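Nicking enzyme (Staphylococcus aureus, PDB 4HT4) is a plasmid-encoded DNA relaxase that probably nicks one strand at the transfer origin to start conjugative spread of antibiotic resistance. Local coordinates at residues E101-M115 and W168-L180. The protein carries 1 engineered substitution. Residues are numbered along the deposited sequence; the frame is centred on the assembly and turned at random.
Sequences ELAKEFAESLSNEGM and WRKRWENVQNKHL. With nucleotides of chain B.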
ATOM      1  N   GLU A 101      -1.017   9.253 -11.615  1.00 72.11           N
ATOM      2  CA  GLU A 101      -0.837  10.437 -10.781  1.00 74.88           C
ATOM      3  C   GLU A 101      -1.858  10.499  -9.651  1.00 67.91           C
ATOM      4  O   GLU A 101      -1.560  10.986  -8.560  1.00 68.56           O
ATOM      5  CB  GLU A 101      -0.907  11.709 -11.630  1.00 73.73           C
ATOM      6  CG  GLU A 101       0.165  11.798 -12.706  1.00 79.48           C
ATOM      7  CD  GLU A 101       1.562  11.980 -12.138  1.00106.99           C
ATOM      8  OE1 GLU A 101       2.538  11.687 -12.859  1.00100.22           O
ATOM      9  OE2 GLU A 101       1.687  12.426 -10.977  1.00105.63           O
ATOM     10  N   LEU A 102      -3.060  10.000  -9.918  1.00 67.53           N
ATOM     11  CA  LEU A 102      -4.110   9.948  -8.907  1.00 72.96           C
ATOM     12  C   LEU A 102      -3.729   8.999  -7.778  1.00 75.73           C
ATOM     13  O   LEU A 102      -3.764   9.368  -6.605  1.00 83.01           O
ATOM     14  CB  LEU A 102      -5.434   9.513  -9.536  1.00 68.37           C
ATOM     15  CG  LEU A 102      -6.567   9.188  -8.562  1.00 62.32           C
ATOM     16  CD1 LEU A 102      -6.901  10.400  -7.711  1.00 60.98           C
ATOM     17  CD2 LEU A 102      -7.798   8.700  -9.312  1.00 60.75           C
ATOM     18  N   ALA A 103      -3.363   7.774  -8.143  1.00 73.53           N
ATOM     19  CA  ALA A 103      -2.977   6.767  -7.164  1.00 73.67           C
ATOM     20  C   ALA A 103      -1.666   7.136  -6.480  1.00 68.25           C
ATOM     21  O   ALA A 103      -1.451   6.805  -5.314  1.00 72.44           O
ATOM     22  CB  ALA A 103      -2.868   5.402  -7.821  1.00 69.78           C
ATOM     23  N   LYS A 104      -0.791   7.819  -7.210  1.00 68.64           N
ATOM     24  CA  LYS A 104       0.492   8.236  -6.661  1.00 75.28           C
ATOM     25  C   LYS A 104       0.311   9.273  -5.557  1.00 76.04           C
ATOM     26  O   LYS A 104       1.014   9.242  -4.547  1.00 74.71           O
ATOM     27  CB  LYS A 104       1.401   8.794  -7.759  1.00 74.43           C
ATOM     28  CG  LYS A 104       2.746   9.282  -7.240  1.00 83.32           C
ATOM     29  CD  LYS A 104       3.550  10.000  -8.311  1.00 94.27           C
ATOM     30  CE  LYS A 104       4.282   9.023  -9.217  1.00 83.74           C
ATOM     31  NZ  LYS A 104       5.222   9.736 -10.130  1.00 81.98           N
ATOM     32  N   GLU A 105      -0.636  10.185  -5.747  1.00 84.40           N
ATOM     33  CA  GLU A 105      -0.859  11.257  -4.781  1.00 83.23           C
ATOM     34  C   GLU A 105      -1.400  10.739  -3.452  1.00 79.04           C
ATOM     35  O   GLU A 105      -0.929  11.136  -2.386  1.00 86.59           O
ATOM     36  CB  GLU A 105      -1.799  12.325  -5.345  1.00 65.12           C
ATOM     37  CG  GLU A 105      -2.095  13.444  -4.357  1.00 78.22           C
ATOM     38  CD  GLU A 105      -2.871  14.587  -4.973  1.00 83.53           C
ATOM     39  OE1 GLU A 105      -3.096  14.564  -6.201  1.00 88.85           O
ATOM     40  OE2 GLU A 105      -3.255  15.512  -4.226  1.00 78.47           O
ATOM     41  N   PHE A 106      -2.390   9.856  -3.519  1.00 69.83           N
ATOM     42  CA  PHE A 106      -2.990   9.300  -2.314  1.00 72.31           C
ATOM     43  C   PHE A 106      -1.990   8.445  -1.547  1.00 71.41           C
ATOM     44  O   PHE A 106      -2.021   8.385  -0.318  1.00 69.10           O
ATOM     45  CB  PHE A 106      -4.227   8.473  -2.661  1.00 58.71           C
ATOM     46  CG  PHE A 106      -4.863   7.814  -1.473  1.00 56.20           C
ATOM     47  CD1 PHE A 106      -5.641   8.549  -0.595  1.00 55.38           C
ATOM     48  CD2 PHE A 106      -4.679   6.464  -1.228  1.00 54.96           C
ATOM     49  CE1 PHE A 106      -6.226   7.950   0.500  1.00 54.04           C
ATOM     50  CE2 PHE A 106      -5.264   5.859  -0.131  1.00 53.78           C
ATOM     51  CZ  PHE A 106      -6.039   6.604   0.733  1.00 57.55           C
ATOM     52  N   ALA A 107      -1.105   7.780  -2.282  1.00 69.38           N
ATOM     53  CA  ALA A 107      -0.075   6.952  -1.671  1.00 74.85           C
ATOM     54  C   ALA A 107       0.936   7.817  -0.924  1.00 77.05           C
ATOM     55  O   ALA A 107       1.447   7.425   0.124  1.00 72.15           O
ATOM     56  CB  ALA A 107       0.621   6.111  -2.725  1.00 60.48           C
ATOM     57  N   GLU A 108       1.217   8.995  -1.472  1.00 75.37           N
ATOM     58  CA  GLU A 108       2.156   9.923  -0.856  1.00 65.29           C
ATOM     59  C   GLU A 108       1.564  10.560   0.395  1.00 72.40           C
ATOM     60  O   GLU A 108       2.292  11.049   1.258  1.00 77.08           O
ATOM     61  CB  GLU A 108       2.581  11.000  -1.853  1.00 77.81           C
ATOM     62  CG  GLU A 108       3.528  10.491  -2.921  1.00 73.29           C
ATOM     63  CD  GLU A 108       3.782  11.508  -4.011  1.00 93.10           C
ATOM     64  OE1 GLU A 108       3.011  12.485  -4.106  1.00 96.47           O
ATOM     65  OE2 GLU A 108       4.755  11.328  -4.773  1.00 85.45           O
ATOM     66  N   SER A 109       0.238  10.552   0.487  1.00 75.19           N
ATOM     67  CA  SER A 109      -0.438  11.060   1.674  1.00 76.42           C
ATOM     68  C   SER A 109      -0.331  10.048   2.811  1.00 72.09           C
ATOM     69  O   SER A 109      -0.585  10.375   3.969  1.00 66.88           O
ATOM     70  CB  SER A 109      -1.905  11.369   1.371  1.00 69.14           C
ATOM     71  OG  SER A 109      -2.613  10.198   1.007  1.00 78.99           O
ATOM     72  N   LEU A 110       0.047   8.820   2.469  1.00 75.58           N
ATOM     73  CA  LEU A 110       0.264   7.779   3.464  1.00 72.79           C
ATOM     74  C   LEU A 110       1.717   7.777   3.923  1.00 68.87           C
ATOM     75  O   LEU A 110       2.008   7.558   5.099  1.00 63.06           O
ATOM     76  CB  LEU A 110      -0.109   6.408   2.902  1.00 59.86           C
ATOM     77  CG  LEU A 110      -1.573   6.202   2.523  1.00 65.96           C
ATOM     78  CD1 LEU A 110      -1.799   4.788   2.015  1.00 52.93           C
ATOM     79  CD2 LEU A 110      -2.472   6.499   3.710  1.00 69.19           C
ATOM     80  N   SER A 111       2.629   8.029   2.988  1.00 69.51           N
ATOM     81  CA  SER A 111       4.050   8.090   3.308  1.00 73.69           C
ATOM     82  C   SER A 111       4.381   9.373   4.062  1.00 79.56           C
ATOM     83  O   SER A 111       5.490   9.538   4.570  1.00 81.84           O
ATOM     84  CB  SER A 111       4.897   7.988   2.038  1.00 66.94           C
ATOM     85  OG  SER A 111       4.713   9.117   1.204  1.00 71.55           O
ATOM     86  N   ASN A 112       3.412  10.280   4.130  1.00 80.19           N
ATOM     87  CA  ASN A 112       3.569  11.525   4.866  1.00 82.55           C
ATOM     88  C   ASN A 112       3.214  11.361   6.338  1.00 79.01           C
ATOM     89  O   ASN A 112       3.283  12.314   7.113  1.00 95.34           O
ATOM     90  CB  ASN A 112       2.695  12.615   4.245  1.00 81.49           C
ATOM     91  CG  ASN A 112       3.505  13.674   3.531  1.00 97.17           C
ATOM     92  OD1 ASN A 112       3.712  14.769   4.053  1.00 96.26           O
ATOM     93  ND2 ASN A 112       3.974  13.351   2.331  1.00 98.44           N
ATOM     94  N   GLU A 113       2.837  10.146   6.720  1.00 72.75           N
ATOM     95  CA  GLU A 113       2.345   9.886   8.074  1.00 79.48           C
ATOM     96  C   GLU A 113       3.200   9.143   9.138  1.00 75.88           C
ATOM     97  O   GLU A 113       2.831   9.198  10.310  1.00 89.06           O
ATOM     98  CB  GLU A 113       0.945   9.260   8.010  1.00 71.81           C
ATOM     99  CG  GLU A 113      -0.101  10.173   7.389  1.00 69.24           C
ATOM    100  CD  GLU A 113      -1.498   9.589   7.449  1.00 74.96           C
ATOM    101  OE1 GLU A 113      -2.182   9.580   6.405  1.00 69.20           O
ATOM    102  OE2 GLU A 113      -1.913   9.146   8.541  1.00 69.86           O
ATOM    103  N   GLY A 114       4.301   8.455   8.806  1.00 71.10           N
ATOM    104  CA  GLY A 114       4.851   8.278   7.475  1.00 68.66           C
ATOM    105  C   GLY A 114       5.276   6.845   7.233  1.00 78.83           C
ATOM    106  O   GLY A 114       6.323   6.404   7.708  1.00 64.42           O
HETATM  107  N   MSE A 115       4.451   6.120   6.488  1.00 78.73           N
HETATM  108  CA  MSE A 115       4.685   4.708   6.223  1.00 66.10           C
HETATM  109  C   MSE A 115       5.482   4.532   4.938  1.00 68.10           C
HETATM  110  O   MSE A 115       5.715   5.490   4.202  1.00 66.05           O
HETATM  111  CB  MSE A 115       3.346   3.979   6.099  1.00 65.20           C
HETATM  112  CG  MSE A 115       2.183   4.747   6.706  1.00 73.47           C
HETATM  113 SE   MSE A 115       0.432   4.084   6.167  1.00102.59          SE
HETATM  114  CE  MSE A 115       0.415   2.428   7.174  1.00 64.14           C
ATOM    115  N   TRP A 168      -9.105   8.079   6.144  1.00 65.85           N
ATOM    116  CA  TRP A 168      -8.519   7.627   4.887  1.00 67.48           C
ATOM    117  C   TRP A 168      -9.584   7.419   3.817  1.00 68.32           C
ATOM    118  O   TRP A 168      -9.346   7.672   2.636  1.00 63.34           O
ATOM    119  CB  TRP A 168      -7.727   6.337   5.103  1.00 68.82           C
ATOM    120  CG  TRP A 168      -6.362   6.563   5.675  1.00 69.34           C
ATOM    121  CD1 TRP A 168      -5.660   7.733   5.680  1.00 72.86           C
ATOM    122  CD2 TRP A 168      -5.533   5.593   6.325  1.00 73.99           C
ATOM    123  NE1 TRP A 168      -4.444   7.550   6.291  1.00 72.07           N
ATOM    124  CE2 TRP A 168      -4.341   6.247   6.695  1.00 74.24           C
ATOM    125  CE3 TRP A 168      -5.682   4.237   6.627  1.00 74.38           C
ATOM    126  CZ2 TRP A 168      -3.307   5.590   7.355  1.00 67.75           C
ATOM    127  CZ3 TRP A 168      -4.654   3.589   7.281  1.00 62.85           C
ATOM    128  CH2 TRP A 168      -3.482   4.265   7.638  1.00 63.44           C
ATOM    129  N   ARG A 169     -10.756   6.952   4.237  1.00 68.84           N
ATOM    130  CA  ARG A 169     -11.872   6.755   3.321  1.00 63.11           C
ATOM    131  C   ARG A 169     -12.325   8.083   2.729  1.00 68.53           C
ATOM    132  O   ARG A 169     -12.556   8.190   1.525  1.00 65.36           O
ATOM    133  CB  ARG A 169     -13.044   6.082   4.036  1.00 61.54           C
ATOM    134  CG  ARG A 169     -12.773   4.655   4.475  1.00 64.41           C
ATOM    135  CD  ARG A 169     -14.038   4.017   5.017  1.00 66.37           C
ATOM    136  NE  ARG A 169     -15.151   4.186   4.089  1.00 80.22           N
ATOM    137  CZ  ARG A 169     -15.449   3.330   3.117  1.00 86.53           C
ATOM    138  NH1 ARG A 169     -14.721   2.235   2.945  1.00 68.94           N
ATOM    139  NH2 ARG A 169     -16.479   3.569   2.318  1.00 86.95           N
ATOM    140  N   LYS A 170     -12.449   9.094   3.584  1.00 65.65           N
ATOM    141  CA  LYS A 170     -12.877  10.417   3.144  1.00 69.14           C
ATOM    142  C   LYS A 170     -11.783  11.103   2.334  1.00 72.46           C
ATOM    143  O   LYS A 170     -12.069  11.898   1.438  1.00 69.37           O
ATOM    144  CB  LYS A 170     -13.263  11.284   4.343  1.00 68.38           C
ATOM    145  N   ARG A 171     -10.531  10.789   2.651  1.00 64.68           N
ATOM    146  CA  ARG A 171      -9.401  11.362   1.933  1.00 71.11           C
ATOM    147  C   ARG A 171      -9.356  10.855   0.499  1.00 64.19           C
ATOM    148  O   ARG A 171      -9.084  11.617  -0.428  1.00 59.39           O
ATOM    149  CB  ARG A 171      -8.087  11.028   2.638  1.00 60.88           C
ATOM    150  CG  ARG A 171      -6.864  11.625   1.965  1.00 65.16           C
ATOM    151  CD  ARG A 171      -5.580  11.111   2.586  1.00 77.92           C
ATOM    152  NE  ARG A 171      -5.503  11.414   4.012  1.00 75.20           N
ATOM    153  CZ  ARG A 171      -4.475  11.087   4.787  1.00 64.98           C
ATOM    154  NH1 ARG A 171      -3.434  10.446   4.274  1.00 80.15           N
ATOM    155  NH2 ARG A 171      -4.486  11.402   6.075  1.00 62.12           N
ATOM    156  N   TRP A 172      -9.624   9.565   0.322  1.00 62.57           N
ATOM    157  CA  TRP A 172      -9.623   8.961  -1.005  1.00 61.10           C
ATOM    158  C   TRP A 172     -10.763   9.505  -1.856  1.00 65.19           C
ATOM    159  O   TRP A 172     -10.643   9.613  -3.075  1.00 62.93           O
ATOM    160  CB  TRP A 172      -9.699   7.435  -0.912  1.00 64.13           C
ATOM    161  CG  TRP A 172      -9.884   6.767  -2.239  1.00 64.80           C
ATOM    162  CD1 TRP A 172     -10.896   5.925  -2.595  1.00 67.67           C
ATOM    163  CD2 TRP A 172      -9.047   6.898  -3.395  1.00 53.92           C
ATOM    164  NE1 TRP A 172     -10.737   5.515  -3.895  1.00 63.11           N
ATOM    165  CE2 TRP A 172      -9.609   6.100  -4.410  1.00 57.25           C
ATOM    166  CE3 TRP A 172      -7.874   7.609  -3.671  1.00 45.67           C
ATOM    167  CZ2 TRP A 172      -9.043   5.992  -5.677  1.00 49.37           C
ATOM    168  CZ3 TRP A 172      -7.313   7.501  -4.929  1.00 55.23           C
ATOM    169  CH2 TRP A 172      -7.898   6.700  -5.916  1.00 50.87           C
ATOM    170  N   GLU A 173     -11.868   9.849  -1.204  1.00 70.74           N
ATOM    171  CA  GLU A 173     -12.990  10.471  -1.888  1.00 63.56           C
ATOM    172  C   GLU A 173     -12.591  11.847  -2.402  1.00 63.83           C
ATOM    173  O   GLU A 173     -12.834  12.183  -3.559  1.00 66.20           O
ATOM    174  CB  GLU A 173     -14.185  10.602  -0.945  1.00 63.76           C
ATOM    175  CG  GLU A 173     -15.290  11.489  -1.487  1.00 66.25           C
ATOM    176  CD  GLU A 173     -16.350  11.802  -0.453  1.00 66.33           C
ATOM    177  OE1 GLU A 173     -16.845  10.859   0.196  1.00 68.63           O
ATOM    178  OE2 GLU A 173     -16.682  12.994  -0.286  1.00 68.97           O
ATOM    179  N   ASN A 174     -11.973  12.637  -1.528  1.00 63.65           N
ATOM    180  CA  ASN A 174     -11.579  13.999  -1.864  1.00 63.73           C
ATOM    181  C   ASN A 174     -10.498  14.061  -2.936  1.00 59.72           C
ATOM    182  O   ASN A 174     -10.575  14.870  -3.859  1.00 81.92           O
ATOM    183  CB  ASN A 174     -11.117  14.738  -0.608  1.00 68.62           C
ATOM    184  CG  ASN A 174     -12.236  14.938   0.394  1.00 78.96           C
ATOM    185  OD1 ASN A 174     -13.361  14.482   0.186  1.00 80.69           O
ATOM    186  ND2 ASN A 174     -11.929  15.617   1.493  1.00 70.84           N
ATOM    187  N   VAL A 175      -9.490  13.204  -2.810  1.00 63.64           N
ATOM    188  CA  VAL A 175      -8.399  13.163  -3.776  1.00 72.14           C
ATOM    189  C   VAL A 175      -8.898  12.725  -5.151  1.00 66.16           C
ATOM    190  O   VAL A 175      -8.529  13.312  -6.169  1.00 69.11           O
ATOM    191  CB  VAL A 175      -7.261  12.230  -3.310  1.00 59.77           C
ATOM    192  CG1 VAL A 175      -6.226  12.054  -4.411  1.00 46.70           C
ATOM    193  CG2 VAL A 175      -6.609  12.783  -2.054  1.00 40.02           C
ATOM    194  N   GLN A 176      -9.745  11.703  -5.174  1.00 61.87           N
ATOM    195  CA  GLN A 176     -10.282  11.191  -6.427  1.00 67.51           C
ATOM    196  C   GLN A 176     -11.187  12.213  -7.109  1.00 70.68           C
ATOM    197  O   GLN A 176     -11.080  12.433  -8.315  1.00 67.08           O
ATOM    198  CB  GLN A 176     -11.047   9.889  -6.194  1.00 65.14           C
ATOM    199  CG  GLN A 176     -11.582   9.258  -7.462  1.00 71.28           C
ATOM    200  CD  GLN A 176     -12.231   7.916  -7.213  1.00 64.66           C
ATOM    201  OE1 GLN A 176     -12.318   7.457  -6.074  1.00 64.07           O
ATOM    202  NE2 GLN A 176     -12.691   7.276  -8.279  1.00 60.52           N
ATOM    203  N   ASN A 177     -12.073  12.829  -6.331  1.00 71.92           N
ATOM    204  CA  ASN A 177     -12.964  13.860  -6.854  1.00 58.33           C
ATOM    205  C   ASN A 177     -12.198  15.055  -7.406  1.00 65.48           C
ATOM    206  O   ASN A 177     -12.624  15.685  -8.373  1.00 73.99           O
ATOM    207  CB  ASN A 177     -13.952  14.321  -5.780  1.00 51.82           C
ATOM    208  CG  ASN A 177     -15.033  13.297  -5.502  1.00 63.85           C
ATOM    209  OD1 ASN A 177     -15.404  12.513  -6.376  1.00 64.82           O
ATOM    210  ND2 ASN A 177     -15.550  13.302  -4.279  1.00 57.09           N
ATOM    211  N   LYS A 178     -11.063  15.358  -6.784  1.00 60.29           N
ATOM    212  CA  LYS A 178     -10.215  16.457  -7.225  1.00 60.20           C
ATOM    213  C   LYS A 178      -9.651  16.182  -8.613  1.00 66.96           C
ATOM    214  O   LYS A 178      -9.666  17.053  -9.482  1.00 72.63           O
ATOM    215  CB  LYS A 178      -9.076  16.677  -6.231  1.00 67.37           C
ATOM    216  CG  LYS A 178      -8.069  17.729  -6.661  1.00 73.94           C
ATOM    217  CD  LYS A 178      -6.937  17.839  -5.654  1.00 88.32           C
ATOM    218  CE  LYS A 178      -5.885  18.835  -6.109  1.00 90.23           C
ATOM    219  NZ  LYS A 178      -4.776  18.943  -5.123  1.00 87.51           N
ATOM    220  N   HIS A 179      -9.157  14.965  -8.816  1.00 75.09           N
ATOM    221  CA  HIS A 179      -8.606  14.574 -10.109  1.00 77.38           C
ATOM    222  C   HIS A 179      -9.697  14.414 -11.159  1.00 68.03           C
ATOM    223  O   HIS A 179      -9.456  14.617 -12.348  1.00 72.74           O
ATOM    224  CB  HIS A 179      -7.796  13.284  -9.982  1.00 71.69           C
ATOM    225  CG  HIS A 179      -6.406  13.495  -9.473  1.00 68.41           C
ATOM    226  ND1 HIS A 179      -5.300  13.465 -10.296  1.00 68.96           N
ATOM    227  CD2 HIS A 179      -5.939  13.749  -8.228  1.00 71.18           C
ATOM    228  CE1 HIS A 179      -4.214  13.688  -9.580  1.00 82.48           C
ATOM    229  NE2 HIS A 179      -4.573  13.863  -8.321  1.00 65.92           N
ATOM    230  N   LEU A 180     -10.894  14.048 -10.714  1.00 69.77           N
ATOM    231  CA  LEU A 180     -12.033  13.927 -11.616  1.00 73.60           C
ATOM    232  C   LEU A 180     -12.432  15.293 -12.160  1.00 75.36           C
ATOM    233  O   LEU A 180     -12.843  15.417 -13.313  1.00 73.58           O
ATOM    234  CB  LEU A 180     -13.218  13.266 -10.910  1.00 62.14           C
ATOM    235  CG  LEU A 180     -13.157  11.749 -10.738  1.00 56.23           C
ATOM    236  CD1 LEU A 180     -14.347  11.259  -9.931  1.00 56.30           C
ATOM    237  CD2 LEU A 180     -13.115  11.067 -12.093  1.00 51.47           C
TER
ATOM    238  P    DA B  21     -16.876   0.290  11.234  1.00 77.99           P
ATOM    239  OP1  DA B  21     -17.566   0.735  12.465  1.00 83.16           O
ATOM    240  OP2  DA B  21     -17.381  -0.889  10.496  1.00 64.62           O
ATOM    241  O5'  DA B  21     -16.814   1.523  10.213  1.00 65.10           O
ATOM    242  C5'  DA B  21     -15.955   1.465   9.085  1.00 73.71           C
ATOM    243  C4'  DA B  21     -16.539   2.144   7.861  1.00 74.91           C
ATOM    244  O4'  DA B  21     -15.764   1.738   6.712  1.00 80.66           O
ATOM    245  C3'  DA B  21     -17.948   1.727   7.482  1.00 77.44           C
ATOM    246  O3'  DA B  21     -18.477   2.668   6.557  1.00 83.67           O
ATOM    247  C2'  DA B  21     -17.696   0.369   6.833  1.00 73.66           C
ATOM    248  C1'  DA B  21     -16.321   0.548   6.187  1.00 79.72           C
ATOM    249  N9   DA B  21     -15.411  -0.562   6.456  1.00 68.73           N
ATOM    250  C8   DA B  21     -15.522  -1.491   7.451  1.00 65.08           C
ATOM    251  N7   DA B  21     -14.559  -2.378   7.448  1.00 69.03           N
ATOM    252  C5   DA B  21     -13.761  -2.007   6.377  1.00 75.45           C
ATOM    253  C6   DA B  21     -12.575  -2.541   5.835  1.00 73.55           C
ATOM    254  N6   DA B  21     -11.962  -3.620   6.331  1.00 70.16           N
ATOM    255  N1   DA B  21     -12.044  -1.920   4.761  1.00 66.46           N
ATOM    256  C2   DA B  21     -12.658  -0.839   4.266  1.00 67.89           C
ATOM    257  N3   DA B  21     -13.773  -0.247   4.690  1.00 76.11           N
ATOM    258  C4   DA B  21     -14.274  -0.887   5.756  1.00 69.90           C
ATOM    259  P    DA B  22     -19.970   2.499   5.992  1.00 79.88           P
ATOM    260  OP1  DA B  22     -20.405   3.822   5.493  1.00 71.68           O
ATOM    261  OP2  DA B  22     -20.774   1.794   7.015  1.00 74.95           O
ATOM    262  O5'  DA B  22     -19.797   1.525   4.737  1.00 82.06           O
ATOM    263  C5'  DA B  22     -18.920   1.930   3.702  1.00 81.52           C
ATOM    264  C4'  DA B  22     -18.717   0.841   2.666  1.00 85.05           C
ATOM    265  O4'  DA B  22     -17.575   0.011   3.003  1.00 85.15           O
ATOM    266  C3'  DA B  22     -19.891  -0.118   2.465  1.00 81.21           C
ATOM    267  O3'  DA B  22     -20.379   0.036   1.134  1.00 91.32           O
ATOM    268  C2'  DA B  22     -19.265  -1.497   2.691  1.00 71.94           C
ATOM    269  C1'  DA B  22     -17.808  -1.213   2.346  1.00 84.16           C
ATOM    270  N9   DA B  22     -16.812  -2.217   2.741  1.00 93.84           N
ATOM    271  C8   DA B  22     -15.726  -2.581   1.993  1.00 89.99           C
ATOM    272  N7   DA B  22     -14.974  -3.499   2.545  1.00 74.33           N
ATOM    273  C5   DA B  22     -15.608  -3.766   3.745  1.00 80.25           C
ATOM    274  C6   DA B  22     -15.304  -4.654   4.795  1.00 81.68           C
ATOM    275  N6   DA B  22     -14.238  -5.460   4.781  1.00 72.71           N
ATOM    276  N1   DA B  22     -16.139  -4.679   5.856  1.00 88.06           N
ATOM    277  C2   DA B  22     -17.203  -3.867   5.855  1.00 89.14           C
ATOM    278  N3   DA B  22     -17.589  -2.992   4.928  1.00 85.01           N
ATOM    279  C4   DA B  22     -16.744  -2.986   3.885  1.00 84.33           C
TER
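Glu113 OE1 is the polar hub at one end of this helix pair, taking three donors from two residues of 168-180. Trp168 NE1 donates to Glu113 OE1 at 3.0 Å, almost straight (171°) and in the plane of the indole, on the syn side of the carboxylate. Arg171 adds a salt bridge, NH1 and NH2 both converging end-on on that one oxygen, with Arg171 NH1 at 2.6 Å from Glu113 OE1. The CD1 edge of the indole meets the flat face of the guanidinium, while Arg171 NH1 makes a weak bond to Ser109 O. Across one face of the indole comes Leu110 CD2, 3.7 Å from the centroid of the five-membered ring of Trp168, and the selenium of Met115 approaches the six-membered ring obliquely.

Midway, the edge of Trp172 points into the face of Phe106 in a T-shaped pair, planes at 63°. Next to it Leu102 is a knob among Trp172, Val175, Gln176 and His179; with CG turned anti to the backbone N (chi1 170°), Leu102 CD1 can lie 3.5 Å from His179 CD2, and the leucine CA sits over the imidazole face. At the far end His179 NE2 donates in its ring plane to Glu105 OE1 at 2.7 Å, which helps set the rotation of the ring, and Lys178 makes a long salt bridge to the same carboxylate.

Second-shell charges position the hub: Lys164 pairs with Glu113 OE2 and Glu167 with Arg171 NH2, and should help keep both groups charged. On another side of helix 162-182, Arg169 meets the nucleotides DA21 and DA22 of chain B. Segments 101-108 and 168-180 run roughly antiparallel, their axes 9.9 Å apart at closest approach. Their parent helices, 96-108 and 162-182, pack through Ala107, Trp168 and Trp172 against the five-stranded antiparallel sheet, the alpha/beta layering of the MobA/MobL relaxase domain.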